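Glutathione-specific gamma-glutamylcyclotransferase (Saccharomyces cerevisiae S288c, PDB 5HWK) cleaves glutathione into 5-oxo-L-proline and the dipeptide Cys-Gly, acting on glutathione but not on other gamma-glutamyl peptides. Local coordinates at residues A[122-127]-A[156-161]; A[23-28]-A[96-101]. One frame throughout, in Å; residues are numbered along the deposited sequence.

Contact 1: residues A[122-127]-A[156-161]. With BEZ (benzoic acid), chain C.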
# COMPACT_ATOMS: atom_id res chain seq x y z
N HIS A 122 -0.22 12.26 -2.94
CA HIS A 122 -1.63 12.55 -3.04
C HIS A 122 -2.21 12.77 -1.66
O HIS A 122 -1.76 12.23 -0.67
CB HIS A 122 -2.38 11.44 -3.71
CG HIS A 122 -1.91 11.18 -5.10
ND1 HIS A 122 -2.55 11.69 -6.21
CD2 HIS A 122 -0.81 10.54 -5.56
CE1 HIS A 122 -1.90 11.31 -7.30
NE2 HIS A 122 -0.83 10.63 -6.93
N GLU A 123 -3.23 13.63 -1.59
CA GLU A 123 -3.98 13.81 -0.36
C GLU A 123 -5.38 13.28 -0.60
O GLU A 123 -6.05 13.66 -1.59
CB GLU A 123 -4.03 15.30 -0.01
CG GLU A 123 -2.82 15.82 0.75
CD GLU A 123 -1.50 15.74 -0.01
OE1 GLU A 123 -1.42 16.17 -1.18
OE2 GLU A 123 -0.52 15.22 0.59
N VAL A 124 -5.84 12.40 0.29
CA VAL A 124 -7.08 11.69 0.11
C VAL A 124 -7.78 11.53 1.44
O VAL A 124 -7.13 11.41 2.48
CB VAL A 124 -6.91 10.35 -0.63
CG1 VAL A 124 -6.07 9.37 0.20
CG2 VAL A 124 -8.26 9.79 -1.02
N GLU A 125 -9.10 11.55 1.42
CA GLU A 125 -9.90 11.24 2.60
C GLU A 125 -10.20 9.75 2.58
O GLU A 125 -10.75 9.24 1.60
CB GLU A 125 -11.23 12.02 2.56
CG GLU A 125 -11.10 13.47 3.00
CD GLU A 125 -12.40 14.26 2.87
OE1 GLU A 125 -13.30 13.83 2.14
OE2 GLU A 125 -12.54 15.32 3.50
N VAL A 126 -9.81 9.03 3.64
CA VAL A 126 -9.91 7.58 3.63
C VAL A 126 -10.69 7.03 4.82
O VAL A 126 -10.57 7.53 5.95
CB VAL A 126 -8.52 6.91 3.51
CG1 VAL A 126 -7.67 7.20 4.70
CG2 VAL A 126 -8.67 5.44 3.29
N HIS A 127 -11.51 6.02 4.56
CA HIS A 127 -12.18 5.25 5.60
C HIS A 127 -11.22 4.17 6.12
O HIS A 127 -10.82 3.26 5.37
CB HIS A 127 -13.45 4.61 5.05
CG HIS A 127 -14.15 3.74 6.03
ND1 HIS A 127 -14.83 2.60 5.67
CD2 HIS A 127 -14.28 3.84 7.38
CE1 HIS A 127 -15.35 2.04 6.75
NE2 HIS A 127 -15.03 2.77 7.80
N LEU A 156 -10.60 9.94 7.40
CA LEU A 156 -9.40 10.65 7.82
C LEU A 156 -8.75 11.26 6.57
O LEU A 156 -8.53 10.53 5.58
CB LEU A 156 -8.44 9.68 8.53
CG LEU A 156 -7.23 10.29 9.23
CD1 LEU A 156 -7.70 11.18 10.41
CD2 LEU A 156 -6.26 9.21 9.73
N LEU A 157 -8.40 12.55 6.61
CA LEU A 157 -7.58 13.18 5.57
C LEU A 157 -6.12 12.71 5.73
O LEU A 157 -5.52 12.89 6.80
CB LEU A 157 -7.68 14.71 5.60
CG LEU A 157 -6.75 15.42 4.61
CD1 LEU A 157 -7.11 15.07 3.15
CD2 LEU A 157 -6.74 16.93 4.80
N THR A 158 -5.58 12.08 4.68
CA THR A 158 -4.25 11.47 4.73
C THR A 158 -3.47 11.80 3.47
O THR A 158 -4.03 12.04 2.41
CB THR A 158 -4.32 9.92 4.84
OG1 THR A 158 -4.86 9.36 3.63
CG2 THR A 158 -5.13 9.46 6.01
N SER A 159 -2.15 11.78 3.60
CA SER A 159 -1.25 11.83 2.47
C SER A 159 -0.75 10.43 2.18
O SER A 159 -0.62 9.62 3.08
CB SER A 159 -0.05 12.73 2.79
OG SER A 159 -0.47 14.09 2.88
N VAL A 160 -0.55 10.15 0.90
CA VAL A 160 -0.08 8.82 0.50
C VAL A 160 0.73 8.99 -0.77
O VAL A 160 0.41 9.80 -1.63
CB VAL A 160 -1.32 7.90 0.30
CG1 VAL A 160 -2.26 8.45 -0.80
CG2 VAL A 160 -0.92 6.43 -0.00
N TYR A 161 1.79 8.17 -0.93
CA TYR A 161 2.56 8.12 -2.18
C TYR A 161 2.09 6.95 -3.01
O TYR A 161 2.07 5.82 -2.53
CB TYR A 161 4.05 7.94 -1.86
CG TYR A 161 4.79 9.20 -1.51
CD1 TYR A 161 5.15 10.12 -2.50
CD2 TYR A 161 5.05 9.53 -0.18
CE1 TYR A 161 5.87 11.28 -2.19
CE2 TYR A 161 5.75 10.69 0.15
CZ TYR A 161 6.11 11.59 -0.86
OH TYR A 161 6.85 12.71 -0.60
C BEZ C . 4.43 3.20 1.43
O1 BEZ C . 4.82 2.43 2.27
O2 BEZ C . 3.25 3.56 1.52
C1 BEZ C . 5.30 3.61 0.29
C2 BEZ C . 4.71 4.29 -0.76
C3 BEZ C . 5.47 4.64 -1.89
C4 BEZ C . 6.83 4.39 -1.91
C5 BEZ C . 7.41 3.75 -0.83
C6 BEZ C . 6.68 3.34 0.27

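Contact 2: residues A[23-28]-A[96-101]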
# COMPACT_ATOMS: atom_id res chain seq x y z
N HIS A 23 10.10 10.78 13.21
CA HIS A 23 9.38 11.73 14.05
C HIS A 23 7.88 11.49 14.13
O HIS A 23 7.14 12.39 14.57
CB HIS A 23 9.70 13.18 13.67
CG HIS A 23 11.09 13.58 14.02
ND1 HIS A 23 12.05 13.86 13.08
CD2 HIS A 23 11.69 13.70 15.22
CE1 HIS A 23 13.18 14.16 13.69
NE2 HIS A 23 12.99 14.07 14.99
N TYR A 24 7.39 10.32 13.72
CA TYR A 24 5.96 10.08 13.89
C TYR A 24 5.63 10.04 15.38
O TYR A 24 6.44 9.62 16.22
CB TYR A 24 5.55 8.77 13.22
CG TYR A 24 6.03 7.51 13.88
CD1 TYR A 24 5.34 6.97 14.96
CD2 TYR A 24 7.15 6.83 13.38
CE1 TYR A 24 5.77 5.80 15.59
CE2 TYR A 24 7.59 5.67 13.99
CZ TYR A 24 6.88 5.14 15.07
OH TYR A 24 7.28 3.97 15.67
N THR A 25 4.41 10.46 15.70
CA THR A 25 3.95 10.34 17.09
C THR A 25 2.78 9.39 17.29
O THR A 25 2.41 9.13 18.45
CB THR A 25 3.59 11.69 17.70
OG1 THR A 25 2.54 12.23 16.92
CG2 THR A 25 4.78 12.65 17.69
N HIS A 26 2.17 8.89 16.21
CA HIS A 26 1.23 7.78 16.25
C HIS A 26 1.54 6.86 15.07
O HIS A 26 1.92 7.34 13.98
CB HIS A 26 -0.22 8.26 16.06
CG HIS A 26 -0.69 9.21 17.11
ND1 HIS A 26 -1.33 8.79 18.25
CD2 HIS A 26 -0.59 10.55 17.19
CE1 HIS A 26 -1.64 9.85 18.99
NE2 HIS A 26 -1.19 10.93 18.37
N ARG A 27 1.31 5.57 15.29
CA ARG A 27 1.43 4.55 14.23
C ARG A 27 0.28 3.59 14.48
O ARG A 27 0.32 2.82 15.44
CB ARG A 27 2.77 3.81 14.29
CG ARG A 27 2.87 2.74 13.28
CD ARG A 27 4.20 1.95 13.40
NE ARG A 27 4.43 0.99 12.32
CZ ARG A 27 3.99 -0.26 12.35
NH1 ARG A 27 3.31 -0.69 13.41
NH2 ARG A 27 4.28 -1.10 11.33
N ILE A 28 -0.76 3.67 13.66
CA ILE A 28 -2.00 2.93 13.90
C ILE A 28 -2.15 1.87 12.82
O ILE A 28 -2.25 2.22 11.64
CB ILE A 28 -3.21 3.88 13.86
CG1 ILE A 28 -3.08 5.00 14.91
CG2 ILE A 28 -4.51 3.06 13.97
CD1 ILE A 28 -4.21 5.98 14.84
N VAL A 96 -1.19 3.87 9.44
CA VAL A 96 -1.26 5.32 9.29
C VAL A 96 -0.42 5.96 10.39
O VAL A 96 -0.50 5.57 11.56
CB VAL A 96 -2.70 5.83 9.17
CG1 VAL A 96 -3.42 5.74 10.47
CG2 VAL A 96 -2.70 7.26 8.64
N TYR A 97 0.44 6.89 9.99
CA TYR A 97 1.34 7.60 10.90
C TYR A 97 0.85 9.01 11.06
O TYR A 97 0.34 9.61 10.12
CB TYR A 97 2.73 7.71 10.24
CG TYR A 97 3.46 6.40 10.16
CD1 TYR A 97 4.08 5.88 11.29
CD2 TYR A 97 3.52 5.65 8.97
CE1 TYR A 97 4.74 4.70 11.25
CE2 TYR A 97 4.20 4.43 8.92
CZ TYR A 97 4.81 3.99 10.07
OH TYR A 97 5.47 2.79 10.06
N TYR A 98 1.06 9.58 12.24
CA TYR A 98 0.86 11.01 12.41
C TYR A 98 2.21 11.69 12.54
O TYR A 98 3.06 11.27 13.34
CB TYR A 98 0.07 11.33 13.68
CG TYR A 98 -0.19 12.83 13.87
CD1 TYR A 98 -1.09 13.51 13.07
CD2 TYR A 98 0.53 13.56 14.82
CE1 TYR A 98 -1.34 14.85 13.23
CE2 TYR A 98 0.26 14.92 15.01
CZ TYR A 98 -0.66 15.54 14.22
OH TYR A 98 -0.91 16.88 14.35
N ILE A 99 2.39 12.74 11.76
CA ILE A 99 3.60 13.55 11.75
C ILE A 99 3.23 14.92 12.30
O ILE A 99 2.41 15.61 11.70
CB ILE A 99 4.18 13.68 10.32
CG1 ILE A 99 4.26 12.31 9.60
CG2 ILE A 99 5.52 14.44 10.35
CD1 ILE A 99 5.09 11.29 10.28
N PRO A 100 3.81 15.35 13.41
CA PRO A 100 3.44 16.67 14.00
C PRO A 100 3.81 17.82 13.08
O PRO A 100 4.64 17.66 12.16
CB PRO A 100 4.25 16.72 15.31
CG PRO A 100 5.28 15.61 15.21
CD PRO A 100 4.78 14.59 14.21
N PRO A 101 3.15 18.96 13.26
CA PRO A 101 3.42 20.14 12.42
C PRO A 101 4.89 20.48 12.28
O PRO A 101 5.32 20.90 11.20
CB PRO A 101 2.68 21.27 13.16
CG PRO A 101 1.65 20.61 13.99
CD PRO A 101 2.15 19.21 14.31

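Contact 1: residues A[122-127]-A[156-161]
Val-124 and Thr-158 face each other at the middle of two antiparallel strands, exchanging backbone bonds: Val-124 N reaches Thr-158 O at 2.8 Å, and Thr-158 N returns to Val-124 O. The same reciprocal bonding ties His-122 to Val-160 at one end and Val-126 to Leu-156 at the other. Between these pairs, CA-H...O contacts fill in, such as Ser-159 CA to His-122 O at 3.2 Å.

Side-chain polar contacts are fewer. Thr-158 OG1, set between its own backbone N and carbonyl carbon (chi1 67°), comes 3.3 Å from Val-124 O from above the carbonyl plane, so this oxygen takes two bonds from one residue. Ser-159 is modelled in two conformers, and the bond from its OG to Glu-123 OE2, made in one of them, is doubtful. Glu-125 turns its carboxylate instead to a salt bridge with Arg-147.

Both strands belong to the beta-barrel core of the gamma-glutamylcyclotransferase fold. Ser-159 also bonds by its backbone to Trp-9 and Leu-11 of strand 8-12, and Tyr-161, beyond the pairing, lines the benzoic acid pocket, its CB 3.6 Å from ring atom C3.

Apolar contacts gather on the face of Val-124, Val-126, Thr-158 and Val-160. Val-126 CG1 meets Thr-158 CG2 at 3.6 Å, the two side chains crossing at about a right angle, while Val-124 CG1 touches Val-160 CG1 at 4.0 Å. With an alanine in place of Thr-158, Val-124 O would probably lose its second donor and Val-126 CG1 its methyl partner. Leu-11 and Trp-9 cover Thr-158 from strand 8-12.

Contact 2: residues A[23-28]-A[96-101]
Arg-27 lies alongside Tyr-97 from CB as far as NE. CB starts 3.7 Å from Tyr-97 CE1. With CG anti to the backbone N (chi1 177°) and the chain extended as far as NE, the aliphatic part follows the ring outward: CG comes to 3.4 Å from CE1, and CD rests against the same carbon. NE then donates to Tyr-97 OH at 3.1 Å, the hydroxyl lying close to the guanidinium plane and at its edge, although that plane and the ring are turned 62° apart. Beyond it, NH2 bonds to Ile-17 O. Tyr-97 OH is shared as well, bonded to Leu-16 O, so two backbone carbonyls of the neighbouring helix hold the pair's polar ends.

Tyr-24 meets the Tyr-97 ring too. Its CG is 3.6 Å from Tyr-97 CD1, which sits over one face of the Tyr-24 ring, with the planes inclined at 54°. Ile-99 CD1 touches Tyr-24 CB.

Thr-25 and Tyr-98 run side by side, with OG1 in the plane of the Tyr-98 ring at its edge, 3.2 Å from CD2. Here the backbone joins in as well, Thr-25 N donating to Tyr-98 O at 2.8 Å. Further along, Ile-28 and Val-96 form an antiparallel hydrogen-bonded pair, and Ile-28 CB meets Val-96 CG1 at 3.9 Å.

These are neighbouring strands of the barrel typical of gamma-glutamylcyclotransferases, with Leu-16, part of the benzoic acid pocket, held through Tyr-97, whose side chain lies about 7 Å from the bound molecule.

From the N terminus the chain lays down strand 8-12 and the short helix 15-18, then enters 23-28. Contact 2 closes the longer loop: 67 residues, including the small three-stranded sheet and helices 62-65 and 69-78, run out before 96-101 returns. The next strand, 119-129, opens contact 1, which closes a loop of 28 residues containing helix 135-144. The two loops stand in series, neither nested nor crossed. Strand 26-33 borders strand 119-129 in the main sheet, so the two contacts share it, and Val-96 CG2 packs against Thr-158 and Leu-156 in the interior, next to Leu-11 and Trp-9 of strand 8-12.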